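Local coordinates for periplasmic protein TorT (PDB 3O1I), which probably binds a small ligand in the periplasm as a TorT-type sensor of the solute-binding protein 2 family, at residues Arg129-Leu143 / Val189-Ser201. Numbering follows the deposited sequence.
Sequences RHPKGSGKTNIALLL and VIDMGNIDYIVGS
Backbone bonds between I139-L142 and Y197-G200 define parallel pairing: A140 N gives to Y197 O (2.8 Å), V199 N to A140 O and L142 N to V199 O. The strand axes lie 22° from parallel. Strand 137-142 runs between 197-200 and 167-172 in the parallel sheet, as in a Rossmann-like lobe of a periplasmic binding protein. Packing is dense on both faces, where every apolar side chain named here is buried. On one, I139 CD1 reaches the V199 methyls, its CG1 swung anti to the backbone N (chi1 -169°), with L126 and F158 from the covering helices. On the other, the A140 CB methyl sits 3.7 Å from I195 CG2, and L142 CD1 and CD2 both lie 4.0 Å from V189 CG2 of helix 179-192. The looser side is polar: N138 and D196 are partly exposed, R129 and N194 exposed. D196 OD2 receives N138 N through its anti lone pair (2.8 Å), while D196 N returns a bond to N138 O. Beyond, H130 NE2 lies at the Y197 ring edge, planes 63° apart, and T137 CG2 covers the imidazole face. D196 thus grips both N-H and C=O of N138, extending the pairing past I139-Y197 with a carboxylate replacing one backbone acceptor.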
loop_
_atom_site.group_PDB
_atom_site.type_symbol
_atom_site.label_atom_id
_atom_site.label_comp_id
_atom_site.label_asym_id
_atom_site.label_seq_id
_atom_site.Cartn_x
_atom_site.Cartn_y
_atom_site.Cartn_z
ATOM N N ARG D 129 25.941 32.863 -22.800
ATOM C CA ARG D 129 26.925 31.793 -22.844
ATOM C C ARG D 129 27.005 31.281 -24.282
ATOM O O ARG D 129 27.934 30.571 -24.659
ATOM C CB ARG D 129 26.476 30.674 -21.903
ATOM C CG ARG D 129 27.484 29.566 -21.677
ATOM C CD ARG D 129 26.788 28.323 -21.124
ATOM N NE ARG D 129 27.732 27.292 -20.704
ATOM C CZ ARG D 129 28.577 27.440 -19.692
ATOM N NH1 ARG D 129 28.581 28.572 -19.010
ATOM N NH2 ARG D 129 29.414 26.465 -19.363
ATOM N N HIS D 130 26.013 31.659 -25.080
ATOM C CA HIS D 130 25.933 31.243 -26.471
ATOM C C HIS D 130 25.349 32.339 -27.339
ATOM O O HIS D 130 24.284 32.182 -27.945
ATOM C CB HIS D 130 25.093 29.979 -26.585
ATOM C CG HIS D 130 25.804 28.757 -26.114
ATOM N ND1 HIS D 130 26.816 28.168 -26.839
ATOM C CD2 HIS D 130 25.699 28.049 -24.965
ATOM C CE1 HIS D 130 27.305 27.148 -26.157
ATOM N NE2 HIS D 130 26.645 27.054 -25.016
ATOM N N PRO D 131 26.047 33.476 -27.405
ATOM C CA PRO D 131 25.607 34.620 -28.202
ATOM C C PRO D 131 25.364 34.230 -29.649
ATOM O O PRO D 131 25.974 33.287 -30.158
ATOM C CB PRO D 131 26.763 35.602 -28.050
ATOM C CG PRO D 131 27.262 35.299 -26.658
ATOM C CD PRO D 131 27.282 33.795 -26.665
ATOM N N LYS D 132 24.465 34.957 -30.302
ATOM C CA LYS D 132 24.152 34.690 -31.696
ATOM C C LYS D 132 25.447 34.462 -32.457
ATOM O O LYS D 132 26.377 35.267 -32.382
ATOM C CB LYS D 132 23.396 35.870 -32.316
ATOM C CG LYS D 132 23.005 35.654 -33.771
ATOM C CD LYS D 132 22.079 34.457 -33.901
ATOM C CE LYS D 132 21.907 34.033 -35.347
ATOM N NZ LYS D 132 21.068 32.806 -35.453
ATOM N N GLY D 133 25.506 33.349 -33.176
ATOM C CA GLY D 133 26.689 33.032 -33.949
ATOM C C GLY D 133 27.653 32.151 -33.191
ATOM O O GLY D 133 28.361 31.353 -33.790
ATOM N N SER D 134 27.688 32.287 -31.873
ATOM C CA SER D 134 28.598 31.481 -31.069
ATOM C C SER D 134 28.607 30.014 -31.523
ATOM O O SER D 134 29.617 29.316 -31.388
ATOM C CB SER D 134 28.210 31.575 -29.589
ATOM O OG SER D 134 29.079 30.796 -28.780
ATOM N N GLY D 135 27.477 29.569 -32.075
ATOM C CA GLY D 135 27.344 28.199 -32.543
ATOM C C GLY D 135 26.031 27.587 -32.086
ATOM O O GLY D 135 25.799 27.461 -30.881
ATOM N N LYS D 136 25.173 27.211 -33.033
ATOM C CA LYS D 136 23.879 26.618 -32.705
ATOM C C LYS D 136 23.951 25.674 -31.517
ATOM O O LYS D 136 24.676 24.682 -31.541
ATOM C CB LYS D 136 23.310 25.862 -33.904
ATOM C CG LYS D 136 22.070 25.048 -33.559
ATOM C CD LYS D 136 21.288 24.639 -34.793
ATOM C CE LYS D 136 20.025 23.884 -34.402
ATOM N NZ LYS D 136 19.181 23.601 -35.588
ATOM N N THR D 137 23.183 25.984 -30.478
ATOM C CA THR D 137 23.162 25.172 -29.271
ATOM C C THR D 137 21.772 24.580 -29.058
ATOM O O THR D 137 20.809 25.309 -28.826
ATOM C CB THR D 137 23.553 26.028 -28.040
ATOM O OG1 THR D 137 24.832 26.635 -28.265
ATOM C CG2 THR D 137 23.627 25.175 -26.786
ATOM N N ASN D 138 21.666 23.256 -29.145
ATOM C CA ASN D 138 20.386 22.578 -28.953
ATOM C C ASN D 138 20.112 22.368 -27.468
ATOM O O ASN D 138 20.938 21.816 -26.736
ATOM C CB ASN D 138 20.367 21.237 -29.695
ATOM C CG ASN D 138 20.353 21.411 -31.206
ATOM O OD1 ASN D 138 19.513 22.127 -31.749
ATOM N ND2 ASN D 138 21.284 20.756 -31.890
ATOM N N ILE D 139 18.940 22.818 -27.031
ATOM C CA ILE D 139 18.556 22.724 -25.630
ATOM C C ILE D 139 17.233 21.962 -25.445
ATOM O O ILE D 139 16.404 21.896 -26.359
ATOM C CB ILE D 139 18.447 24.156 -25.028
ATOM C CG1 ILE D 139 18.322 24.083 -23.508
ATOM C CG2 ILE D 139 17.249 24.894 -25.643
ATOM C CD1 ILE D 139 18.070 25.425 -22.846
ATOM N N ALA D 140 17.043 21.389 -24.258
ATOM C CA ALA D 140 15.831 20.629 -23.949
ATOM C C ALA D 140 15.060 21.232 -22.782
ATOM O O ALA D 140 15.619 21.417 -21.708
ATOM C CB ALA D 140 16.196 19.184 -23.629
ATOM N N LEU D 141 13.772 21.505 -22.989
ATOM C CA LEU D 141 12.923 22.105 -21.956
ATOM C C LEU D 141 12.084 21.144 -21.121
ATOM O O LEU D 141 11.169 20.527 -21.632
ATOM C CB LEU D 141 11.983 23.144 -22.589
ATOM C CG LEU D 141 12.520 24.567 -22.795
ATOM C CD1 LEU D 141 11.554 25.381 -23.657
ATOM C CD2 LEU D 141 12.709 25.219 -21.437
ATOM N N LEU D 142 12.392 21.032 -19.834
ATOM C CA LEU D 142 11.630 20.166 -18.934
ATOM C C LEU D 142 11.123 21.008 -17.766
ATOM O O LEU D 142 11.539 20.837 -16.621
ATOM C CB LEU D 142 12.496 19.018 -18.411
ATOM C CG LEU D 142 13.175 18.122 -19.454
ATOM C CD1 LEU D 142 13.846 16.968 -18.730
ATOM C CD2 LEU D 142 12.170 17.607 -20.468
ATOM N N LEU D 143 10.203 21.911 -18.077
ATOM C CA LEU D 143 9.635 22.833 -17.107
ATOM C C LEU D 143 8.714 22.221 -16.065
ATOM O O LEU D 143 8.955 22.358 -14.868
ATOM C CB LEU D 143 8.915 23.950 -17.856
ATOM C CG LEU D 143 9.865 24.656 -18.831
ATOM C CD1 LEU D 143 9.114 25.718 -19.631
ATOM C CD2 LEU D 143 11.027 25.255 -18.042
ATOM N N VAL D 189 15.365 12.361 -22.790
ATOM C CA VAL D 189 16.224 13.428 -23.286
ATOM C C VAL D 189 17.632 12.929 -23.577
ATOM O O VAL D 189 18.155 13.123 -24.679
ATOM C CB VAL D 189 16.293 14.595 -22.275
ATOM C CG1 VAL D 189 17.396 15.589 -22.664
ATOM C CG2 VAL D 189 14.939 15.289 -22.226
ATOM N N ILE D 190 18.240 12.277 -22.592
ATOM C CA ILE D 190 19.588 11.748 -22.748
ATOM C C ILE D 190 19.675 10.838 -23.976
ATOM O O ILE D 190 20.697 10.803 -24.661
ATOM C CB ILE D 190 20.017 10.967 -21.492
ATOM C CG1 ILE D 190 19.942 11.879 -20.266
ATOM C CG2 ILE D 190 21.441 10.484 -21.647
ATOM C CD1 ILE D 190 20.248 11.180 -18.955
ATOM N N ASP D 191 18.592 10.120 -24.258
ATOM C CA ASP D 191 18.542 9.215 -25.403
ATOM C C ASP D 191 18.482 9.904 -26.763
ATOM O O ASP D 191 18.953 9.353 -27.757
ATOM C CB ASP D 191 17.354 8.262 -25.270
ATOM C CG ASP D 191 17.571 7.215 -24.201
ATOM O OD1 ASP D 191 18.529 6.426 -24.332
ATOM O OD2 ASP D 191 16.788 7.180 -23.231
ATOM N N MET D 192 17.895 11.095 -26.818
ATOM C CA MET D 192 17.806 11.824 -28.077
ATOM C C MET D 192 19.194 11.915 -28.685
ATOM O O MET D 192 19.466 11.283 -29.700
ATOM C CB MET D 192 17.268 13.236 -27.861
ATOM C CG MET D 192 15.812 13.325 -27.466
ATOM S SD MET D 192 15.352 15.058 -27.364
ATOM C CE MET D 192 15.675 15.382 -25.685
ATOM N N GLY D 193 20.065 12.708 -28.061
ATOM C CA GLY D 193 21.423 12.855 -28.556
ATOM C C GLY D 193 21.918 14.275 -28.792
ATOM O O GLY D 193 23.015 14.624 -28.354
ATOM N N ASN D 194 21.124 15.094 -29.478
ATOM C CA ASN D 194 21.508 16.476 -29.792
ATOM C C ASN D 194 21.473 17.443 -28.615
ATOM O O ASN D 194 21.816 18.613 -28.765
ATOM C CB ASN D 194 20.582 17.056 -30.855
ATOM C CG ASN D 194 20.256 16.071 -31.937
ATOM O OD1 ASN D 194 21.117 15.699 -32.733
ATOM N ND2 ASN D 194 18.998 15.630 -31.973
ATOM N N ILE D 195 21.057 16.973 -27.448
ATOM C CA ILE D 195 20.942 17.864 -26.308
ATOM C C ILE D 195 22.225 18.329 -25.652
ATOM O O ILE D 195 23.018 17.529 -25.155
ATOM C CB ILE D 195 20.039 17.256 -25.229
ATOM C CG1 ILE D 195 18.734 16.777 -25.871
ATOM C CG2 ILE D 195 19.757 18.287 -24.144
ATOM C CD1 ILE D 195 18.050 17.825 -26.738
ATOM N N ASP D 196 22.397 19.648 -25.648
ATOM C CA ASP D 196 23.544 20.307 -25.037
ATOM C C ASP D 196 23.187 20.647 -23.592
ATOM O O ASP D 196 23.903 20.266 -22.659
ATOM C CB ASP D 196 23.882 21.587 -25.799
ATOM C CG ASP D 196 24.409 21.312 -27.192
ATOM O OD1 ASP D 196 25.504 20.725 -27.298
ATOM O OD2 ASP D 196 23.731 21.677 -28.178
ATOM N N TYR D 197 22.070 21.358 -23.420
ATOM C CA TYR D 197 21.583 21.757 -22.096
ATOM C C TYR D 197 20.156 21.294 -21.832
ATOM O O TYR D 197 19.385 21.021 -22.759
ATOM C CB TYR D 197 21.579 23.283 -21.939
ATOM C CG TYR D 197 22.899 23.968 -22.146
ATOM C CD1 TYR D 197 23.121 24.756 -23.275
ATOM C CD2 TYR D 197 23.915 23.860 -21.203
ATOM C CE1 TYR D 197 24.325 25.425 -23.456
ATOM C CE2 TYR D 197 25.125 24.522 -21.372
ATOM C CZ TYR D 197 25.326 25.305 -22.498
ATOM O OH TYR D 197 26.518 25.980 -22.647
ATOM N N ILE D 198 19.820 21.226 -20.548
ATOM C CA ILE D 198 18.483 20.874 -20.098
ATOM C C ILE D 198 18.084 21.977 -19.117
ATOM O O ILE D 198 18.753 22.197 -18.101
ATOM C CB ILE D 198 18.417 19.540 -19.310
ATOM C CG1 ILE D 198 18.861 18.361 -20.164
ATOM C CG2 ILE D 198 16.987 19.285 -18.861
ATOM C CD1 ILE D 198 18.928 17.062 -19.363
ATOM N N VAL D 199 17.012 22.687 -19.435
ATOM C CA VAL D 199 16.510 23.721 -18.544
ATOM C C VAL D 199 15.140 23.275 -18.068
ATOM O O VAL D 199 14.212 23.131 -18.866
ATOM C CB VAL D 199 16.397 25.095 -19.241
ATOM C CG1 VAL D 199 17.773 25.637 -19.497
ATOM C CG2 VAL D 199 15.645 24.979 -20.548
ATOM N N GLY D 200 15.023 23.025 -16.769
ATOM C CA GLY D 200 13.747 22.593 -16.240
ATOM C C GLY D 200 13.531 22.910 -14.776
ATOM O O GLY D 200 14.276 23.692 -14.184
ATOM N N SER D 201 12.508 22.294 -14.190
ATOM C CA SER D 201 12.173 22.508 -12.789
ATOM C C SER D 201 13.268 22.024 -11.867
ATOM O O SER D 201 14.152 21.274 -12.268
ATOM C CB SER D 201 10.899 21.761 -12.448
ATOM O OG SER D 201 11.046 20.387 -12.765
#